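Long-range contacts in GCN5-related N-acetyltransferase (Brucella melitensis biovar Abortus 2308, PDB 3TCV), which probably transfers an acetyl group from acetyl-CoA to an amine acceptor, possibly the N-terminal serine or alanine of a protein, as a GNAT-fold acetyltransferase: residues A61-F71 and I132-R140; R70-P78 and M194-D202. All blocks are in the same frame, centred on the assembly; numbering follows the deposited sequence.

Contact 1: residues A61-F71 and I132-R140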
ATOM      1  N   ALA B  61      27.634 -14.289   1.196  1.00 19.46           N
ATOM      2  CA  ALA B  61      27.076 -13.446   0.119  1.00 19.48           C
ATOM      3  C   ALA B  61      26.778 -12.018   0.589  1.00 19.25           C
ATOM      4  O   ALA B  61      26.944 -11.052  -0.167  1.00 19.37           O
ATOM      5  CB  ALA B  61      25.828 -14.102  -0.465  1.00 19.18           C
ATOM      6  N   SER B  62      26.368 -11.889   1.847  1.00 19.41           N
ATOM      7  CA  SER B  62      25.903 -10.610   2.404  1.00 19.32           C
ATOM      8  C   SER B  62      27.021  -9.786   3.032  1.00 20.36           C
ATOM      9  O   SER B  62      26.769  -8.719   3.553  1.00 19.26           O
ATOM     10  CB  SER B  62      24.766 -10.837   3.409  1.00 18.69           C
ATOM     11  OG  SER B  62      23.714 -11.610   2.815  1.00 17.89           O
ATOM     12  N   SER B  63      28.254 -10.298   2.993  1.00 22.00           N
ATOM     13  CA  SER B  63      29.397  -9.622   3.629  1.00 22.99           C
ATOM     14  C   SER B  63      30.583  -9.533   2.664  1.00 23.82           C
ATOM     15  O   SER B  63      31.736  -9.412   3.084  1.00 24.94           O
ATOM     16  CB  SER B  63      29.786 -10.335   4.942  1.00 22.96           C
ATOM     17  OG  SER B  63      29.997 -11.730   4.750  1.00 23.39           O
ATOM     18  N   VAL B  64      30.284  -9.568   1.366  1.00 23.51           N
ATOM     19  CA  VAL B  64      31.291  -9.372   0.327  1.00 23.88           C
ATOM     20  C   VAL B  64      31.885  -7.962   0.440  1.00 24.40           C
ATOM     21  O   VAL B  64      31.322  -7.083   1.096  1.00 24.07           O
ATOM     22  CB  VAL B  64      30.702  -9.578  -1.089  1.00 23.78           C
ATOM     23  CG1 VAL B  64      30.346 -11.033  -1.312  1.00 23.61           C
ATOM     24  CG2 VAL B  64      29.480  -8.681  -1.294  1.00 22.68           C
ATOM     25  N   GLU B  65      33.033  -7.770  -0.217  1.00 25.78           N
ATOM     26  CA  GLU B  65      33.817  -6.542  -0.144  1.00 26.77           C
ATOM     27  C   GLU B  65      32.992  -5.277  -0.360  1.00 26.41           C
ATOM     28  O   GLU B  65      33.206  -4.285   0.321  1.00 27.97           O
ATOM     29  CB  GLU B  65      34.986  -6.580  -1.155  1.00 27.23           C
ATOM     30  N   ASP B  66      32.044  -5.320  -1.280  1.00 27.00           N
ATOM     31  CA  ASP B  66      31.192  -4.162  -1.572  1.00 26.30           C
ATOM     32  C   ASP B  66      29.744  -4.358  -1.074  1.00 25.43           C
ATOM     33  O   ASP B  66      28.796  -3.898  -1.697  1.00 24.23           O
ATOM     34  CB  ASP B  66      31.213  -3.888  -3.071  1.00 27.75           C
ATOM     35  CG  ASP B  66      30.727  -5.060  -3.880  1.00 28.60           C
ATOM     36  OD1 ASP B  66      30.535  -6.153  -3.296  1.00 29.92           O
ATOM     37  OD2 ASP B  66      30.527  -4.899  -5.098  1.00 30.36           O
ATOM     38  N   ALA B  67      29.581  -5.065   0.041  1.00 23.89           N
ATOM     39  CA  ALA B  67      28.248  -5.298   0.581  1.00 23.43           C
ATOM     40  C   ALA B  67      27.555  -3.981   0.945  1.00 23.59           C
ATOM     41  O   ALA B  67      26.345  -3.855   0.765  1.00 21.89           O
ATOM     42  CB  ALA B  67      28.307  -6.213   1.787  1.00 23.01           C
ATOM     43  N   GLU B  68      28.305  -3.022   1.491  1.00 24.62           N
ATOM     44  CA  GLU B  68      27.697  -1.747   1.919  1.00 26.04           C
ATOM     45  C   GLU B  68      26.995  -1.069   0.753  1.00 24.80           C
ATOM     46  O   GLU B  68      25.843  -0.661   0.895  1.00 23.34           O
ATOM     47  CB  GLU B  68      28.714  -0.776   2.534  1.00 28.53           C
ATOM     48  CG  GLU B  68      29.237  -1.173   3.905  1.00 30.84           C
ATOM     49  CD  GLU B  68      28.168  -1.210   4.997  1.00 33.13           C
ATOM     50  OE1 GLU B  68      27.161  -0.466   4.918  1.00 32.40           O
ATOM     51  OE2 GLU B  68      28.358  -2.000   5.957  1.00 35.45           O
ATOM     52  N   GLN B  69      27.673  -0.974  -0.393  1.00 24.07           N
ATOM     53  CA  GLN B  69      27.049  -0.428  -1.617  1.00 23.37           C
ATOM     54  C   GLN B  69      25.806  -1.219  -1.997  1.00 22.91           C
ATOM     55  O   GLN B  69      24.755  -0.637  -2.253  1.00 23.35           O
ATOM     56  CB  GLN B  69      28.028  -0.380  -2.823  1.00 23.97           C
ATOM     57  N   ARG B  70      25.911  -2.549  -2.004  1.00 22.61           N
ATOM     58  CA  ARG B  70      24.792  -3.398  -2.405  1.00 21.95           C
ATOM     59  C   ARG B  70      23.595  -3.285  -1.482  1.00 20.99           C
ATOM     60  O   ARG B  70      22.479  -3.531  -1.911  1.00 21.25           O
ATOM     61  CB  ARG B  70      25.221  -4.866  -2.500  1.00 22.24           C
ATOM     62  CG  ARG B  70      26.241  -5.131  -3.589  1.00 23.30           C
ATOM     63  CD  ARG B  70      26.811  -6.536  -3.523  1.00 23.79           C
ATOM     64  NE  ARG B  70      27.910  -6.656  -4.482  1.00 24.97           N
ATOM     65  CZ  ARG B  70      27.757  -6.866  -5.785  1.00 26.08           C
ATOM     66  NH1 ARG B  70      26.556  -7.086  -6.321  1.00 25.80           N
ATOM     67  NH2 ARG B  70      28.842  -6.905  -6.561  1.00 27.16           N
ATOM     68  N   PHE B  71      23.823  -2.955  -0.210  1.00 20.65           N
ATOM     69  CA  PHE B  71      22.738  -2.883   0.774  1.00 19.92           C
ATOM     70  C   PHE B  71      22.160  -1.484   0.927  1.00 19.71           C
ATOM     71  O   PHE B  71      21.234  -1.315   1.705  1.00 19.58           O
ATOM     72  CB  PHE B  71      23.211  -3.387   2.145  1.00 19.89           C
ATOM     73  CG  PHE B  71      23.035  -4.867   2.349  1.00 19.91           C
ATOM     74  CD1 PHE B  71      22.137  -5.353   3.283  1.00 20.16           C
ATOM     75  CD2 PHE B  71      23.745  -5.779   1.591  1.00 20.34           C
ATOM     76  CE1 PHE B  71      21.966  -6.705   3.472  1.00 19.98           C
ATOM     77  CE2 PHE B  71      23.576  -7.141   1.772  1.00 20.32           C
ATOM     78  CZ  PHE B  71      22.685  -7.606   2.711  1.00 20.52           C
ATOM     79  N   ILE B 132      14.641  -8.140  -1.846  1.00 16.16           N
ATOM     80  CA  ILE B 132      15.602  -8.748  -2.786  1.00 16.20           C
ATOM     81  C   ILE B 132      17.043  -8.363  -2.466  1.00 16.62           C
ATOM     82  O   ILE B 132      17.380  -7.187  -2.388  1.00 15.77           O
ATOM     83  CB  ILE B 132      15.301  -8.302  -4.247  1.00 16.39           C
ATOM     84  CG1 ILE B 132      13.928  -8.835  -4.685  1.00 16.31           C
ATOM     85  CG2 ILE B 132      16.421  -8.767  -5.195  1.00 16.69           C
ATOM     86  CD1 ILE B 132      13.465  -8.281  -6.029  1.00 16.04           C
ATOM     87  N   TYR B 133      17.894  -9.369  -2.274  1.00 16.78           N
ATOM     88  CA  TYR B 133      19.326  -9.168  -2.314  1.00 17.22           C
ATOM     89  C   TYR B 133      19.913 -10.235  -3.222  1.00 17.28           C
ATOM     90  O   TYR B 133      19.909 -11.419  -2.870  1.00 17.29           O
ATOM     91  CB  TYR B 133      19.987  -9.262  -0.926  1.00 17.87           C
ATOM     92  CG  TYR B 133      21.487  -9.264  -1.039  1.00 17.81           C
ATOM     93  CD1 TYR B 133      22.143  -8.212  -1.672  1.00 18.67           C
ATOM     94  CD2 TYR B 133      22.257 -10.309  -0.555  1.00 18.58           C
ATOM     95  CE1 TYR B 133      23.521  -8.204  -1.835  1.00 18.85           C
ATOM     96  CE2 TYR B 133      23.651 -10.308  -0.708  1.00 18.36           C
ATOM     97  CZ  TYR B 133      24.272  -9.254  -1.340  1.00 18.73           C
ATOM     98  OH  TYR B 133      25.652  -9.199  -1.512  1.00 19.96           O
ATOM     99  N   TRP B 134      20.401  -9.793  -4.385  1.00 17.35           N
ATOM    100  CA  TRP B 134      21.077 -10.656  -5.339  1.00 17.61           C
ATOM    101  C   TRP B 134      22.530 -10.263  -5.391  1.00 18.09           C
ATOM    102  O   TRP B 134      22.899  -9.227  -5.943  1.00 18.36           O
ATOM    103  CB  TRP B 134      20.430 -10.539  -6.711  1.00 17.44           C
ATOM    104  CG  TRP B 134      19.011 -11.039  -6.798  1.00 17.27           C
ATOM    105  CD1 TRP B 134      18.407 -12.052  -6.073  1.00 17.07           C
ATOM    106  CD2 TRP B 134      17.985 -10.571  -7.737  1.00 17.18           C
ATOM    107  NE1 TRP B 134      17.099 -12.211  -6.458  1.00 17.31           N
ATOM    108  CE2 TRP B 134      16.796 -11.371  -7.477  1.00 17.11           C
ATOM    109  CE3 TRP B 134      17.940  -9.589  -8.710  1.00 17.36           C
ATOM    110  CZ2 TRP B 134      15.616 -11.160  -8.155  1.00 17.43           C
ATOM    111  CZ3 TRP B 134      16.738  -9.385  -9.395  1.00 17.38           C
ATOM    112  CH2 TRP B 134      15.605 -10.153  -9.119  1.00 17.24           C
ATOM    113  N   GLY B 135      23.374 -11.088  -4.779  1.00 18.87           N
ATOM    114  CA  GLY B 135      24.783 -10.802  -4.670  1.00 19.41           C
ATOM    115  C   GLY B 135      25.566 -11.044  -5.942  1.00 20.02           C
ATOM    116  O   GLY B 135      25.012 -11.411  -6.991  1.00 20.09           O
ATOM    117  N   PRO B 136      26.873 -10.826  -5.860  1.00 21.54           N
ATOM    118  CA  PRO B 136      27.741 -10.840  -7.040  1.00 22.50           C
ATOM    119  C   PRO B 136      27.761 -12.149  -7.831  1.00 22.86           C
ATOM    120  O   PRO B 136      28.006 -12.107  -9.034  1.00 23.98           O
ATOM    121  CB  PRO B 136      29.118 -10.510  -6.477  1.00 23.12           C
ATOM    122  CG  PRO B 136      29.051 -10.761  -5.023  1.00 22.73           C
ATOM    123  CD  PRO B 136      27.621 -10.651  -4.604  1.00 21.66           C
ATOM    124  N   LEU B 137      27.453 -13.278  -7.210  1.00 22.18           N
ATOM    125  CA  LEU B 137      27.427 -14.528  -7.949  1.00 22.92           C
ATOM    126  C   LEU B 137      26.348 -14.530  -9.017  1.00 22.98           C
ATOM    127  O   LEU B 137      26.482 -15.217 -10.023  1.00 22.93           O
ATOM    128  CB  LEU B 137      27.221 -15.730  -7.037  1.00 23.72           C
ATOM    129  CG  LEU B 137      28.328 -16.148  -6.069  1.00 24.69           C
ATOM    130  CD1 LEU B 137      27.826 -17.336  -5.262  1.00 25.37           C
ATOM    131  CD2 LEU B 137      29.615 -16.504  -6.809  1.00 26.03           C
ATOM    132  N   ILE B 138      25.270 -13.769  -8.806  1.00 22.57           N
ATOM    133  CA  ILE B 138      24.143 -13.811  -9.728  1.00 22.54           C
ATOM    134  C   ILE B 138      23.710 -12.459 -10.280  1.00 23.28           C
ATOM    135  O   ILE B 138      22.935 -12.436 -11.223  1.00 22.61           O
ATOM    136  CB  ILE B 138      22.913 -14.491  -9.087  1.00 22.45           C
ATOM    137  CG1 ILE B 138      22.398 -13.703  -7.863  1.00 21.84           C
ATOM    138  CG2 ILE B 138      23.265 -15.917  -8.710  1.00 22.27           C
ATOM    139  CD1 ILE B 138      21.123 -14.283  -7.261  1.00 21.88           C
ATOM    140  N   SER B 139      24.187 -11.357  -9.692  1.00 24.41           N
ATOM    141  CA  SER B 139      23.719 -10.021 -10.070  1.00 25.63           C
ATOM    142  C   SER B 139      24.036  -9.775 -11.546  1.00 25.62           C
ATOM    143  O   SER B 139      25.156 -10.009 -11.982  1.00 25.99           O
ATOM    144  CB  SER B 139      24.399  -8.949  -9.219  1.00 26.31           C
ATOM    145  OG  SER B 139      23.728  -7.718  -9.403  1.00 28.67           O
ATOM    146  N   ARG B 140      23.040  -9.346 -12.320  1.00 25.91           N
ATOM    147  CA  ARG B 140      23.214  -9.137 -13.755  1.00 26.71           C
ATOM    148  C   ARG B 140      23.605 -10.397 -14.561  1.00 26.65           C
ATOM    149  O   ARG B 140      24.150 -10.284 -15.645  1.00 28.97           O
ATOM    150  CB  ARG B 140      24.206  -7.980 -14.000  1.00 28.10           C
TER
HETATM  151  O   HOH W   1      23.896  -6.778  -5.211  1.00 25.15           O
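At the end of the central GNAT strand 126-134, where the chain turns into the loop before helix 142-158, Tyr133 reaches across to Ala61 of helix 51-61. Its hydroxyl gives a short hydrogen bond to the carbonyl, with 2.6 Å between Tyr133 OH and Ala61 O. The phenol swings toward the helix because its CG stands anti to the backbone N (chi1 171°). One face of the ring lies under Gly135 N; the opposite face receives Phe71 CE2, which sits over its centre and comes within 3.8 Å of Tyr133 CE1. The two rings meet obliquely, their planes inclined at 48°. Ser62 OG also lies near the phenol, though its hydrogen bond goes back to Leu58 O.

In the GNAT fold, the loop from this strand into helix 142-158 commonly receives the pyrophosphate of acetyl-CoA, and probably does so here; the connection between helices 51-61 and 82-94, which carries the short helix 67-70, probably helps shape the acceptor side, as in relatives. The contact ties these two parts together. Arg70 spans the more exposed side. Its CD passes the phenol oxygen, and Pro136 CB lies over one face of the guanidinium, 3.6 Å from Arg70 NH2. Asp66 fixes the rotation of this flat group through a salt bridge, with Arg70 NE 2.9 Å from Asp66 OD1; the acceptor lies in the guanidinium plane, whereas the donor stands above the carboxylate. Another in-plane position is taken by a water that accepts from Arg70 NH1 at 2.9 Å. The same water donates to Trp134 O at 2.7 Å, bridging the helix to the strand backbone. Beside the guanidinium, Val64 CG1 reaches toward the proline ring, 3.9 Å from Pro136 CG.

Contact 2: residues R70-P78 and M194-D202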
ATOM      1  N   ARG B  70      25.911  -2.549  -2.004  1.00 22.61           N
ATOM      2  CA  ARG B  70      24.792  -3.398  -2.405  1.00 21.95           C
ATOM      3  C   ARG B  70      23.595  -3.285  -1.482  1.00 20.99           C
ATOM      4  O   ARG B  70      22.479  -3.531  -1.911  1.00 21.25           O
ATOM      5  CB  ARG B  70      25.221  -4.866  -2.500  1.00 22.24           C
ATOM      6  CG  ARG B  70      26.241  -5.131  -3.589  1.00 23.30           C
ATOM      7  CD  ARG B  70      26.811  -6.536  -3.523  1.00 23.79           C
ATOM      8  NE  ARG B  70      27.910  -6.656  -4.482  1.00 24.97           N
ATOM      9  CZ  ARG B  70      27.757  -6.866  -5.785  1.00 26.08           C
ATOM     10  NH1 ARG B  70      26.556  -7.086  -6.321  1.00 25.80           N
ATOM     11  NH2 ARG B  70      28.842  -6.905  -6.561  1.00 27.16           N
ATOM     12  N   PHE B  71      23.823  -2.955  -0.210  1.00 20.65           N
ATOM     13  CA  PHE B  71      22.738  -2.883   0.774  1.00 19.92           C
ATOM     14  C   PHE B  71      22.160  -1.484   0.927  1.00 19.71           C
ATOM     15  O   PHE B  71      21.234  -1.315   1.705  1.00 19.58           O
ATOM     16  CB  PHE B  71      23.211  -3.387   2.145  1.00 19.89           C
ATOM     17  CG  PHE B  71      23.035  -4.867   2.349  1.00 19.91           C
ATOM     18  CD1 PHE B  71      22.137  -5.353   3.283  1.00 20.16           C
ATOM     19  CD2 PHE B  71      23.745  -5.779   1.591  1.00 20.34           C
ATOM     20  CE1 PHE B  71      21.966  -6.705   3.472  1.00 19.98           C
ATOM     21  CE2 PHE B  71      23.576  -7.141   1.772  1.00 20.32           C
ATOM     22  CZ  PHE B  71      22.685  -7.606   2.711  1.00 20.52           C
ATOM     23  N   THR B  72      22.675  -0.502   0.184  1.00 19.98           N
ATOM     24  CA  THR B  72      22.291   0.915   0.355  1.00 20.79           C
ATOM     25  C   THR B  72      20.782   1.109   0.471  1.00 20.69           C
ATOM     26  O   THR B  72      20.305   1.762   1.418  1.00 20.25           O
ATOM     27  CB  THR B  72      22.786   1.768  -0.831  1.00 22.03           C
ATOM     28  OG1 THR B  72      24.217   1.698  -0.910  1.00 23.81           O
ATOM     29  CG2 THR B  72      22.367   3.221  -0.668  1.00 21.99           C
ATOM     30  N   TRP B  73      20.043   0.522  -0.473  1.00 20.92           N
ATOM     31  CA  TRP B  73      18.593   0.745  -0.572  1.00 21.68           C
ATOM     32  C   TRP B  73      17.765  -0.277   0.118  1.00 21.61           C
ATOM     33  O   TRP B  73      16.543  -0.163   0.121  1.00 22.29           O
ATOM     34  CB  TRP B  73      18.161   0.812  -2.041  1.00 22.95           C
ATOM     35  CG  TRP B  73      18.953   1.793  -2.828  1.00 24.27           C
ATOM     36  CD1 TRP B  73      19.935   1.524  -3.776  1.00 25.27           C
ATOM     37  CD2 TRP B  73      18.877   3.238  -2.751  1.00 25.73           C
ATOM     38  NE1 TRP B  73      20.450   2.677  -4.285  1.00 25.90           N
ATOM     39  CE2 TRP B  73      19.864   3.750  -3.704  1.00 26.33           C
ATOM     40  CE3 TRP B  73      18.130   4.133  -2.010  1.00 26.72           C
ATOM     41  CZ2 TRP B  73      20.061   5.105  -3.898  1.00 28.03           C
ATOM     42  CZ3 TRP B  73      18.334   5.502  -2.211  1.00 28.44           C
ATOM     43  CH2 TRP B  73      19.286   5.978  -3.127  1.00 28.53           C
ATOM     44  N   LEU B  74      18.393  -1.310   0.675  1.00 21.22           N
ATOM     45  CA  LEU B  74      17.678  -2.346   1.404  1.00 21.29           C
ATOM     46  C   LEU B  74      17.313  -1.844   2.789  1.00 21.27           C
ATOM     47  O   LEU B  74      17.875  -0.877   3.258  1.00 20.17           O
ATOM     48  CB  LEU B  74      18.548  -3.595   1.517  1.00 22.05           C
ATOM     49  CG  LEU B  74      18.773  -4.367   0.221  1.00 22.93           C
ATOM     50  CD1 LEU B  74      19.434  -5.713   0.512  1.00 23.16           C
ATOM     51  CD2 LEU B  74      17.454  -4.564  -0.502  1.00 24.30           C
ATOM     52  N   PHE B  75      16.376  -2.507   3.455  1.00 21.73           N
ATOM     53  CA  PHE B  75      16.025  -2.133   4.826  1.00 22.48           C
ATOM     54  C   PHE B  75      17.130  -2.539   5.796  1.00 23.41           C
ATOM     55  O   PHE B  75      17.335  -1.883   6.807  1.00 23.96           O
ATOM     56  CB  PHE B  75      14.685  -2.760   5.240  1.00 23.79           C
ATOM     57  CG  PHE B  75      13.526  -2.339   4.372  1.00 25.25           C
ATOM     58  CD1 PHE B  75      13.318  -1.004   4.065  1.00 26.13           C
ATOM     59  CD2 PHE B  75      12.645  -3.279   3.856  1.00 27.65           C
ATOM     60  CE1 PHE B  75      12.264  -0.617   3.257  1.00 27.07           C
ATOM     61  CE2 PHE B  75      11.587  -2.893   3.045  1.00 27.55           C
ATOM     62  CZ  PHE B  75      11.401  -1.562   2.750  1.00 27.25           C
ATOM     63  N   GLU B  76      17.878  -3.589   5.449  1.00 23.19           N
ATOM     64  CA  GLU B  76      18.925  -4.119   6.320  1.00 23.56           C
ATOM     65  C   GLU B  76      20.275  -3.444   6.030  1.00 23.50           C
ATOM     66  O   GLU B  76      20.484  -2.820   4.989  1.00 21.27           O
ATOM     67  CB  GLU B  76      19.092  -5.631   6.103  1.00 24.24           C
ATOM     68  CG  GLU B  76      17.875  -6.512   6.383  1.00 25.05           C
ATOM     69  CD  GLU B  76      16.739  -6.404   5.363  1.00 25.41           C
ATOM     70  OE1 GLU B  76      16.977  -6.278   4.129  1.00 25.97           O
ATOM     71  OE2 GLU B  76      15.569  -6.465   5.810  1.00 28.59           O
ATOM     72  N   THR B  77      21.207  -3.593   6.960  1.00 25.90           N
ATOM     73  CA  THR B  77      22.593  -3.275   6.687  1.00 26.33           C
ATOM     74  C   THR B  77      23.338  -4.599   6.672  1.00 25.67           C
ATOM     75  O   THR B  77      22.875  -5.560   7.283  1.00 25.48           O
ATOM     76  CB  THR B  77      23.197  -2.358   7.760  1.00 28.49           C
ATOM     77  OG1 THR B  77      23.103  -3.021   9.014  1.00 29.13           O
ATOM     78  CG2 THR B  77      22.425  -1.030   7.824  1.00 29.00           C
ATOM     79  N   PRO B  78      24.490  -4.651   5.993  1.00 24.56           N
ATOM     80  CA  PRO B  78      25.231  -5.891   5.910  1.00 23.70           C
ATOM     81  C   PRO B  78      25.672  -6.343   7.295  1.00 23.67           C
ATOM     82  O   PRO B  78      25.981  -5.501   8.136  1.00 23.20           O
ATOM     83  CB  PRO B  78      26.470  -5.517   5.092  1.00 24.22           C
ATOM     84  CG  PRO B  78      26.128  -4.249   4.413  1.00 24.68           C
ATOM     85  CD  PRO B  78      25.232  -3.550   5.372  1.00 24.73           C
ATOM     86  N   MET B 194       8.096   6.222   3.358  1.00 13.28           N
ATOM     87  CA  MET B 194       8.885   5.624   4.431  1.00 13.89           C
ATOM     88  C   MET B 194      10.026   6.557   4.842  1.00 14.09           C
ATOM     89  O   MET B 194      10.397   7.465   4.105  1.00 14.05           O
ATOM     90  CB  MET B 194       9.522   4.283   4.018  1.00 14.70           C
ATOM     91  CG  MET B 194       8.582   3.281   3.395  1.00 14.80           C
ATOM     92  SD  MET B 194       9.371   1.738   2.890  1.00 15.89           S
ATOM     93  CE  MET B 194       9.505   0.966   4.509  1.00 16.83           C
ATOM     94  N   VAL B 195      10.559   6.280   6.022  1.00 14.41           N
ATOM     95  CA  VAL B 195      11.860   6.745   6.475  1.00 14.86           C
ATOM     96  C   VAL B 195      12.746   5.495   6.622  1.00 15.53           C
ATOM     97  O   VAL B 195      12.424   4.575   7.403  1.00 16.37           O
ATOM     98  CB  VAL B 195      11.760   7.499   7.810  1.00 14.67           C
ATOM     99  CG1 VAL B 195      13.168   7.972   8.243  1.00 14.95           C
ATOM    100  CG2 VAL B 195      10.778   8.679   7.704  1.00 14.23           C
ATOM    101  N   VAL B 196      13.827   5.443   5.849  1.00 15.92           N
ATOM    102  CA  VAL B 196      14.709   4.273   5.837  1.00 16.69           C
ATOM    103  C   VAL B 196      16.149   4.753   6.069  1.00 17.45           C
ATOM    104  O   VAL B 196      16.671   5.621   5.342  1.00 17.12           O
ATOM    105  CB  VAL B 196      14.622   3.476   4.527  1.00 16.77           C
ATOM    106  CG1 VAL B 196      15.542   2.236   4.582  1.00 17.14           C
ATOM    107  CG2 VAL B 196      13.172   3.079   4.219  1.00 16.29           C
ATOM    108  N   LYS B 197      16.740   4.243   7.148  1.00 18.26           N
ATOM    109  CA  LYS B 197      18.113   4.588   7.525  1.00 19.14           C
ATOM    110  C   LYS B 197      18.324   6.089   7.590  1.00 19.10           C
ATOM    111  O   LYS B 197      19.260   6.616   7.006  1.00 19.95           O
ATOM    112  CB  LYS B 197      19.081   3.954   6.527  1.00 20.11           C
ATOM    113  CG  LYS B 197      19.055   2.454   6.538  1.00 20.49           C
ATOM    114  CD  LYS B 197      19.855   1.893   5.363  1.00 21.20           C
ATOM    115  CE  LYS B 197      19.754   0.390   5.319  1.00 21.73           C
ATOM    116  NZ  LYS B 197      20.469  -0.214   4.154  1.00 21.62           N
ATOM    117  N   GLY B 198      17.411   6.782   8.271  1.00 18.29           N
ATOM    118  CA  GLY B 198      17.541   8.218   8.468  1.00 18.31           C
ATOM    119  C   GLY B 198      17.314   9.092   7.247  1.00 18.00           C
ATOM    120  O   GLY B 198      17.630  10.278   7.299  1.00 18.07           O
ATOM    121  N   ARG B 199      16.754   8.528   6.175  1.00 17.20           N
ATOM    122  CA  ARG B 199      16.504   9.274   4.945  1.00 17.07           C
ATOM    123  C   ARG B 199      15.070   9.090   4.478  1.00 16.64           C
ATOM    124  O   ARG B 199      14.471   8.021   4.666  1.00 16.31           O
ATOM    125  CB  ARG B 199      17.430   8.790   3.805  1.00 18.02           C
ATOM    126  N   ASN B 200      14.557  10.107   3.794  1.00 16.27           N
ATOM    127  CA  ASN B 200      13.239  10.003   3.174  1.00 15.60           C
ATOM    128  C   ASN B 200      13.230   8.958   2.075  1.00 15.74           C
ATOM    129  O   ASN B 200      14.223   8.786   1.371  1.00 15.90           O
ATOM    130  CB  ASN B 200      12.840  11.318   2.551  1.00 15.51           C
ATOM    131  CG  ASN B 200      11.517  11.212   1.842  1.00 15.18           C
ATOM    132  OD1 ASN B 200      10.495  11.001   2.498  1.00 14.36           O
ATOM    133  ND2 ASN B 200      11.519  11.375   0.507  1.00 15.20           N
ATOM    134  N   ARG B 201      12.112   8.245   1.955  1.00 15.34           N
ATOM    135  CA  ARG B 201      11.883   7.370   0.820  1.00 15.44           C
ATOM    136  C   ARG B 201      10.540   7.714   0.206  1.00 15.14           C
ATOM    137  O   ARG B 201       9.519   7.607   0.877  1.00 14.46           O
ATOM    138  CB  ARG B 201      11.857   5.914   1.242  1.00 15.40           C
ATOM    139  CG  ARG B 201      11.363   4.987   0.115  1.00 15.55           C
ATOM    140  CD  ARG B 201      11.630   3.520   0.385  1.00 15.89           C
ATOM    141  NE  ARG B 201      10.713   2.633  -0.355  1.00 15.89           N
ATOM    142  CZ  ARG B 201      10.918   1.337  -0.582  1.00 15.99           C
ATOM    143  NH1 ARG B 201       9.972   0.617  -1.158  1.00 15.84           N
ATOM    144  NH2 ARG B 201      12.052   0.757  -0.209  1.00 16.35           N
ATOM    145  N   ASP B 202      10.565   8.144  -1.057  1.00 15.59           N
ATOM    146  CA  ASP B 202       9.378   8.132  -1.884  1.00 15.40           C
ATOM    147  C   ASP B 202       9.393   6.774  -2.573  1.00 15.24           C
ATOM    148  O   ASP B 202      10.432   6.388  -3.133  1.00 16.48           O
ATOM    149  CB  ASP B 202       9.430   9.216  -2.940  1.00 15.84           C
ATOM    150  CG  ASP B 202       9.606  10.610  -2.368  1.00 16.47           C
ATOM    151  OD1 ASP B 202       9.143  10.938  -1.256  1.00 15.42           O
ATOM    152  OD2 ASP B 202      10.239  11.417  -3.087  1.00 18.43           O
TER
HETATM  153  O   HOH W   2      14.056  -1.336   0.047  1.00 26.70           O
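Met194, near the end of strand 185-196, starts the contact by laying its terminal methyl against the Phe75 ring, with Met194 CE 3.4 Å from Phe75 CE1. Its sulfur lies obliquely to the ring, a Met-aromatic contact; the same sulfur also lies over one face of the Arg201 guanidinium, toward its rim. Two residues on, Val196 sets its methyls at the edge of the same ring, Val196 CG2 being 3.9 Å from Phe75 CE1. Lys197 follows, in the type I' turn of the hairpin that joins strands 185-196 and 199-209. Its side chain, extended beyond CG (chi2 170°), slides past Thr77 and delivers the ammonium into a curl of backbone carbonyls. Lys197 NZ donates to Glu76 O at 2.7 Å. A second bond runs from Lys197 NZ to Leu74 O at 2.8 Å, and a weak one to Thr72 O. Both strong bonds arrive from above the carbonyl planes. On the return strand, Arg201 places NH2 3.7 Å from Phe75 CE1; a water donates to Trp73 O and accepts a weak bond from that nitrogen, while Glu167 and Thr203 hold other nitrogens of the guanidinium. Because main-chain oxygens of residues 72-76 accept the lysine's bonds, while the Glu76 carboxylate pairs with Arg114, its positive charge is probably stabilised by the converging carbonyl dipoles, and its bonds join residues 72-76 to the hairpin.

In the fold
Contact 1 is the more buried of the two, contact 2 a surface contact farther from the centre of the chain. Both hold the same connection between helices 51-61 and 82-94: they share Arg70 and Phe71, and Leu74 packs on Ile132 between them. The central strand 126-134 supports one end, the edge hairpin of strands 185-196 and 199-209 the other: two parts of one sheet, with strand 163-169 between them. At the strand end, an aromatic ring and its hydroxyl do the work, with an ion pair inside 61-71 on the more exposed side; at the hairpin, one lysine gathers backbone oxygens. In related N-acetyltransferases the connection after the first helix and the hairpin of the last two strands flank the acceptor site, and they probably do so here.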